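Mosquitocidal toxin (Bacillus sphaericus, PDB 2CB4) is a mosquitocidal toxin, probably acting on larvae, whose catalytic domain, the part in this model, is an ADP-ribosyltransferase that probably modifies target proteins using NAD. Local coordinates at residues A[191-196]-A[216-221]; A[206-211]-A[227-232]. The protein carries 1 engineered substitution. All coordinates share one frame; numbering follows the deposited sequence.

Contact 1 (A[191-196]-A[216-221]); sequences FIRSTY and STLNDV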
loop_
_atom_site.group_PDB
_atom_site.type_symbol
_atom_site.label_atom_id
_atom_site.label_comp_id
_atom_site.label_asym_id
_atom_site.label_seq_id
_atom_site.Cartn_x
_atom_site.Cartn_y
_atom_site.Cartn_z
ATOM N N PHE A 191 35.480 -4.009 18.038
ATOM C CA PHE A 191 36.060 -5.209 18.660
ATOM C C PHE A 191 36.590 -6.213 17.618
ATOM O O PHE A 191 37.035 -7.313 17.971
ATOM C CB PHE A 191 35.009 -5.875 19.546
ATOM C CG PHE A 191 34.530 -4.970 20.644
ATOM C CD1 PHE A 191 35.469 -4.379 21.516
ATOM C CD2 PHE A 191 33.186 -4.643 20.776
ATOM C CE1 PHE A 191 35.051 -3.499 22.510
ATOM C CE2 PHE A 191 32.772 -3.764 21.760
ATOM C CZ PHE A 191 33.713 -3.170 22.624
ATOM N N ILE A 192 36.520 -5.833 16.342
ATOM C CA ILE A 192 36.970 -6.682 15.243
ATOM C C ILE A 192 38.245 -6.066 14.719
ATOM O O ILE A 192 38.246 -4.967 14.156
ATOM C CB ILE A 192 35.877 -6.838 14.133
ATOM C CG1 ILE A 192 34.491 -7.039 14.782
ATOM C CG2 ILE A 192 36.234 -7.978 13.184
ATOM C CD1 ILE A 192 33.326 -7.121 13.785
ATOM N N ARG A 193 39.349 -6.758 14.973
ATOM C CA ARG A 193 40.649 -6.241 14.608
ATOM C C ARG A 193 41.061 -6.400 13.158
ATOM O O ARG A 193 41.700 -5.528 12.582
ATOM C CB ARG A 193 41.748 -6.837 15.517
ATOM C CG ARG A 193 43.110 -6.141 15.242
ATOM C CD ARG A 193 44.095 -6.357 16.352
ATOM N NE ARG A 193 44.652 -7.696 16.285
ATOM C CZ ARG A 193 45.564 -8.173 17.118
ATOM N NH1 ARG A 193 46.038 -7.411 18.076
ATOM N NH2 ARG A 193 46.008 -9.416 16.987
ATOM N N SER A 194 40.749 -7.551 12.582
ATOM C CA SER A 194 41.155 -7.809 11.216
ATOM C C SER A 194 40.345 -8.952 10.642
ATOM O O SER A 194 39.512 -9.554 11.316
ATOM C CB SER A 194 42.649 -8.216 11.222
ATOM O OG SER A 194 42.857 -9.469 11.907
ATOM N N THR A 195 40.639 -9.288 9.401
ATOM C CA THR A 195 40.012 -10.445 8.781
ATOM C C THR A 195 40.887 -10.968 7.655
ATOM O O THR A 195 41.622 -10.214 7.022
ATOM C CB THR A 195 38.540 -10.193 8.299
ATOM O OG1 THR A 195 37.917 -11.459 8.030
ATOM C CG2 THR A 195 38.493 -9.339 7.028
ATOM N N TYR A 196 40.824 -12.269 7.428
ATOM C CA TYR A 196 41.526 -12.893 6.323
ATOM C C TYR A 196 40.458 -13.095 5.259
ATOM O O TYR A 196 39.390 -13.635 5.551
ATOM C CB TYR A 196 41.972 -14.307 6.670
ATOM C CG TYR A 196 43.158 -14.387 7.557
ATOM C CD1 TYR A 196 43.989 -13.295 7.739
ATOM C CD2 TYR A 196 43.454 -15.558 8.221
ATOM C CE1 TYR A 196 45.089 -13.364 8.581
ATOM C CE2 TYR A 196 44.564 -15.654 9.037
ATOM C CZ TYR A 196 45.378 -14.553 9.217
ATOM O OH TYR A 196 46.461 -14.656 10.051
ATOM N N SER A 216 47.104 0.379 18.907
ATOM C CA SER A 216 48.553 0.163 19.070
ATOM C C SER A 216 48.936 -1.295 18.810
ATOM O O SER A 216 50.114 -1.612 18.597
ATOM C CB SER A 216 49.032 0.609 20.460
ATOM O OG SER A 216 48.443 -0.186 21.475
ATOM N N THR A 217 47.942 -2.185 18.803
ATOM C CA THR A 217 48.214 -3.608 18.535
ATOM C C THR A 217 48.059 -4.007 17.055
ATOM O O THR A 217 48.318 -5.153 16.702
ATOM C CB THR A 217 47.309 -4.519 19.364
ATOM O OG1 THR A 217 45.953 -4.387 18.896
ATOM C CG2 THR A 217 47.381 -4.145 20.878
ATOM N N LEU A 218 47.656 -3.071 16.192
ATOM C CA LEU A 218 47.440 -3.399 14.775
ATOM C C LEU A 218 48.615 -4.087 14.084
ATOM O O LEU A 218 48.433 -4.945 13.210
ATOM C CB LEU A 218 46.876 -2.213 13.969
ATOM C CG LEU A 218 45.522 -1.673 14.464
ATOM C CD1 LEU A 218 45.062 -0.485 13.636
ATOM C CD2 LEU A 218 44.463 -2.743 14.534
ATOM N N ASN A 219 49.826 -3.735 14.493
ATOM C CA ASN A 219 51.019 -4.351 13.890
ATOM C C ASN A 219 51.231 -5.796 14.311
ATOM O O ASN A 219 52.050 -6.492 13.725
ATOM C CB ASN A 219 52.267 -3.521 14.180
ATOM C CG ASN A 219 52.348 -2.300 13.306
ATOM O OD1 ASN A 219 52.508 -1.183 13.794
ATOM N ND2 ASN A 219 52.167 -2.501 12.001
ATOM N N ASP A 220 50.484 -6.246 15.316
ATOM C CA ASP A 220 50.605 -7.624 15.783
ATOM C C ASP A 220 49.802 -8.587 14.917
ATOM O O ASP A 220 49.862 -9.798 15.122
ATOM C CB ASP A 220 50.128 -7.765 17.238
ATOM C CG ASP A 220 50.921 -6.908 18.211
ATOM O OD1 ASP A 220 52.069 -6.504 17.890
ATOM O OD2 ASP A 220 50.378 -6.647 19.307
ATOM N N VAL A 221 49.003 -8.051 13.992
ATOM C CA VAL A 221 48.207 -8.899 13.130
ATOM C C VAL A 221 49.165 -9.723 12.259
ATOM O O VAL A 221 50.027 -9.193 11.528
ATOM C CB VAL A 221 47.180 -8.107 12.269
ATOM C CG1 VAL A 221 46.510 -9.050 11.252
ATOM C CG2 VAL A 221 46.151 -7.398 13.152
#
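Arg193 reaches out from strand 192-199 and lays its long side chain against the 3-10 turn of 216-221, part of the loop that joins strands 202-208 and 229-231 in the sheet of this ADP-ribosyltransferase domain. The bond at the tip runs from NH1 of Arg193 to OG1 of Thr217, 3.1 Å away. The hydroxyl meets the edge of the guanidinium, only 7° out of its plane, and the bond is moderately bent, with 151° at the hydrogen. Apolar groups line the rest of the side chain: CD2 of Leu218 lies 3.7 Å from CG of Arg193, the two side chains running past one another and pointing opposite ways, and CG2 of Val221 comes in to 3.5 Å from NE of Arg193. Val221 N lies over one face of the guanidinium. With CG anti to the backbone N (chi1 -173°), Arg193 heads out toward the turn, and a bend at chi3 swings the guanidinium round to Thr217.

Asp220 adds a probable long-range attraction, since its OD2 is 4.6 Å from Arg193 NH1 but well out of the guanidinium plane. The stronger partner is Glu155 on the neighbouring strand 150-156, whose carboxylate takes a salt bridge from NH2 of Arg193 and a hydrogen bond from Ser194. Thr217 is held in its turn, its hydroxyl also bonding to the carbonyl of Asn214, while Asp220 N closes the turn onto Thr217 O at 2.8 Å. Next along the strand, Ser194 meets the other branch of Val221, with OG 3.7 Å from CG1.

Contact 2 (A[206-211]-A[227-232]); sequences IWINPN and ISKVFW
Trp207 and Val230 project the same way, in contact, from one face of a parallel strand pair, and here the packing is close. Val230 CB sits over a face of the indole, nearer the ring's margin than its centre, while Val230 CG1 comes within 3.5 Å of Trp207 CZ3. The same atom, CZ3, meets the edge of the Trp232 ring; the two indoles are oblique, their planes 69° apart. A chi1 of -179° carries the Trp232 ring to the side where Trp207 lies. Its edge at CZ3 packs 4.0 Å from Asn211 ND2, while OD1 of that amide hydrogen-bonds to His144 of the second subunit.

Four nearly straight bonds join the backbones: Ile206 N to Ser228 O, Val230 N to Ile206 O, Ile208 N to Val230 O, and Trp232 N to Ile208 O. On the face of Ile206, Ile208, Lys229 and Phe231, the isoleucines are buried, Ile208 against Leu218 and Val221. Ile208 CB makes a CH-pi contact 4.2 Å from the Phe231 ring centroid, but Phe231 and Lys229, two residues apart, are largely exposed to solvent.

Strand 229-231 thus extends the sheet beyond strand 202-208, which pairs antiparallel with 192-199 along its other edge. Helix 86-92 covers the tryptophan face, with Phe90 edge-to-face to Trp232 and Asn87 bonded to its NE1.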
loop_
_atom_site.group_PDB
_atom_site.type_symbol
_atom_site.label_atom_id
_atom_site.label_comp_id
_atom_site.label_asym_id
_atom_site.label_seq_id
_atom_site.Cartn_x
_atom_site.Cartn_y
_atom_site.Cartn_z
ATOM N N ILE A 206 44.670 -9.608 3.610
ATOM C CA ILE A 206 44.531 -9.422 5.048
ATOM C C ILE A 206 44.040 -7.994 5.235
ATOM O O ILE A 206 44.660 -7.060 4.746
ATOM C CB ILE A 206 45.871 -9.609 5.803
ATOM C CG1 ILE A 206 46.365 -11.048 5.612
ATOM C CG2 ILE A 206 45.688 -9.300 7.316
ATOM C CD1 ILE A 206 47.828 -11.242 5.936
ATOM N N TRP A 207 42.897 -7.852 5.895
ATOM C CA TRP A 207 42.272 -6.564 6.149
ATOM C C TRP A 207 42.469 -6.181 7.606
ATOM O O TRP A 207 42.217 -6.987 8.502
ATOM C CB TRP A 207 40.764 -6.669 5.926
ATOM C CG TRP A 207 40.372 -6.851 4.493
ATOM C CD1 TRP A 207 40.157 -8.049 3.819
ATOM C CD2 TRP A 207 40.080 -5.809 3.565
ATOM N NE1 TRP A 207 39.792 -7.788 2.523
ATOM C CE2 TRP A 207 39.740 -6.426 2.336
ATOM C CE3 TRP A 207 40.120 -4.404 3.639
ATOM C CZ2 TRP A 207 39.416 -5.682 1.196
ATOM C CZ3 TRP A 207 39.801 -3.674 2.499
ATOM C CH2 TRP A 207 39.429 -4.320 1.295
ATOM N N ILE A 208 42.891 -4.938 7.826
ATOM C CA ILE A 208 43.080 -4.398 9.161
ATOM C C ILE A 208 41.979 -3.368 9.403
ATOM O O ILE A 208 41.712 -2.546 8.537
ATOM C CB ILE A 208 44.438 -3.678 9.294
ATOM C CG1 ILE A 208 45.599 -4.582 8.817
ATOM C CG2 ILE A 208 44.660 -3.220 10.725
ATOM C CD1 ILE A 208 45.745 -5.806 9.628
ATOM N N ASN A 209 41.337 -3.426 10.570
ATOM C CA ASN A 209 40.296 -2.457 10.940
ATOM C C ASN A 209 41.027 -1.357 11.740
ATOM O O ASN A 209 41.388 -1.575 12.886
ATOM C CB ASN A 209 39.251 -3.111 11.845
ATOM C CG ASN A 209 38.148 -2.158 12.239
ATOM O OD1 ASN A 209 38.103 -1.019 11.788
ATOM N ND2 ASN A 209 37.230 -2.631 13.059
ATOM N N PRO A 210 41.262 -0.193 11.133
ATOM C CA PRO A 210 41.987 0.897 11.830
ATOM C C PRO A 210 41.256 1.417 13.077
ATOM O O PRO A 210 41.855 2.065 13.922
ATOM C CB PRO A 210 42.052 2.015 10.775
ATOM C CG PRO A 210 41.771 1.337 9.470
ATOM C CD PRO A 210 40.805 0.227 9.798
ATOM N N ASN A 211 39.950 1.169 13.142
ATOM C CA ASN A 211 39.103 1.610 14.242
ATOM C C ASN A 211 38.992 0.594 15.369
ATOM O O ASN A 211 38.164 0.730 16.254
ATOM C CB ASN A 211 37.696 1.944 13.724
ATOM C CG ASN A 211 37.730 2.844 12.508
ATOM O OD1 ASN A 211 38.485 3.797 12.456
ATOM N ND2 ASN A 211 36.906 2.543 11.536
ATOM N N ILE A 227 51.556 -11.162 1.585
ATOM C CA ILE A 227 50.168 -11.215 1.231
ATOM C C ILE A 227 49.659 -9.764 1.301
ATOM O O ILE A 227 50.025 -9.012 2.206
ATOM C CB ILE A 227 49.391 -12.243 2.116
ATOM C CG1 ILE A 227 49.438 -13.606 1.417
ATOM C CG2 ILE A 227 47.927 -11.848 2.280
ATOM C CD1 ILE A 227 49.393 -14.659 2.331
ATOM N N SER A 228 48.873 -9.351 0.305
ATOM C CA SER A 228 48.299 -7.986 0.289
ATOM C C SER A 228 47.654 -7.694 1.675
ATOM O O SER A 228 46.785 -8.433 2.140
ATOM C CB SER A 228 47.199 -7.914 -0.799
ATOM O OG SER A 228 46.541 -6.643 -0.866
ATOM N N LYS A 229 48.098 -6.629 2.329
ATOM C CA LYS A 229 47.562 -6.209 3.619
ATOM C C LYS A 229 46.933 -4.828 3.407
ATOM O O LYS A 229 47.600 -3.898 2.972
ATOM C CB LYS A 229 48.654 -6.140 4.672
ATOM C CG LYS A 229 48.157 -5.684 6.028
ATOM C CD LYS A 229 49.208 -5.935 7.110
ATOM C CE LYS A 229 49.370 -7.419 7.425
ATOM N NZ LYS A 229 50.252 -7.693 8.626
ATOM N N VAL A 230 45.637 -4.705 3.684
ATOM C CA VAL A 230 44.924 -3.459 3.470
ATOM C C VAL A 230 44.273 -2.884 4.728
ATOM O O VAL A 230 43.668 -3.612 5.510
ATOM C CB VAL A 230 43.842 -3.665 2.348
ATOM C CG1 VAL A 230 43.044 -2.410 2.092
ATOM C CG2 VAL A 230 44.496 -4.119 1.068
ATOM N N PHE A 231 44.401 -1.565 4.903
ATOM C CA PHE A 231 43.768 -0.836 6.004
ATOM C C PHE A 231 42.436 -0.390 5.476
ATOM O O PHE A 231 42.348 0.366 4.526
ATOM C CB PHE A 231 44.614 0.353 6.471
ATOM C CG PHE A 231 45.838 -0.084 7.173
ATOM C CD1 PHE A 231 45.877 -0.138 8.557
ATOM C CD2 PHE A 231 46.888 -0.645 6.440
ATOM C CE1 PHE A 231 46.997 -0.636 9.210
ATOM C CE2 PHE A 231 48.013 -1.163 7.084
ATOM C CZ PHE A 231 48.065 -1.150 8.477
ATOM N N TRP A 232 41.390 -0.915 6.084
ATOM C CA TRP A 232 40.055 -0.642 5.645
ATOM C C TRP A 232 39.538 0.762 5.905
ATOM O O TRP A 232 39.943 1.427 6.859
ATOM C CB TRP A 232 39.144 -1.655 6.351
ATOM C CG TRP A 232 37.683 -1.528 5.993
ATOM C CD1 TRP A 232 37.046 -2.089 4.904
ATOM C CD2 TRP A 232 36.669 -0.780 6.714
ATOM N NE1 TRP A 232 35.714 -1.731 4.912
ATOM C CE2 TRP A 232 35.457 -0.929 6.001
ATOM C CE3 TRP A 232 36.683 0.026 7.869
ATOM C CZ2 TRP A 232 34.259 -0.342 6.427
ATOM C CZ3 TRP A 232 35.493 0.638 8.270
ATOM C CH2 TRP A 232 34.296 0.438 7.550
#

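How the contacts relate
The two contacts adjoin on one mixed sheet, their centres about 8 Å apart; 216-221 is the turn that lies against it. Along the chain their segments alternate: 191-196, 206-211, 216-221, then 227-232. Strands 192-199 and 202-208 form a hairpin, and the chain then passes through the turn of contact 1 before strand 229-231 runs parallel to 202-208 in contact 2. The join is direct: Thr195 O is 2.9 Å from Trp207 N, and Asn209 ND2 probably bonds to Ile192 O at 2.8 Å. The loop between 202-208 and 229-231 folds back on the sheet, Leu218 and Val221 touching Ile208, which also meets Phe231 and Lys229 across the strand pair.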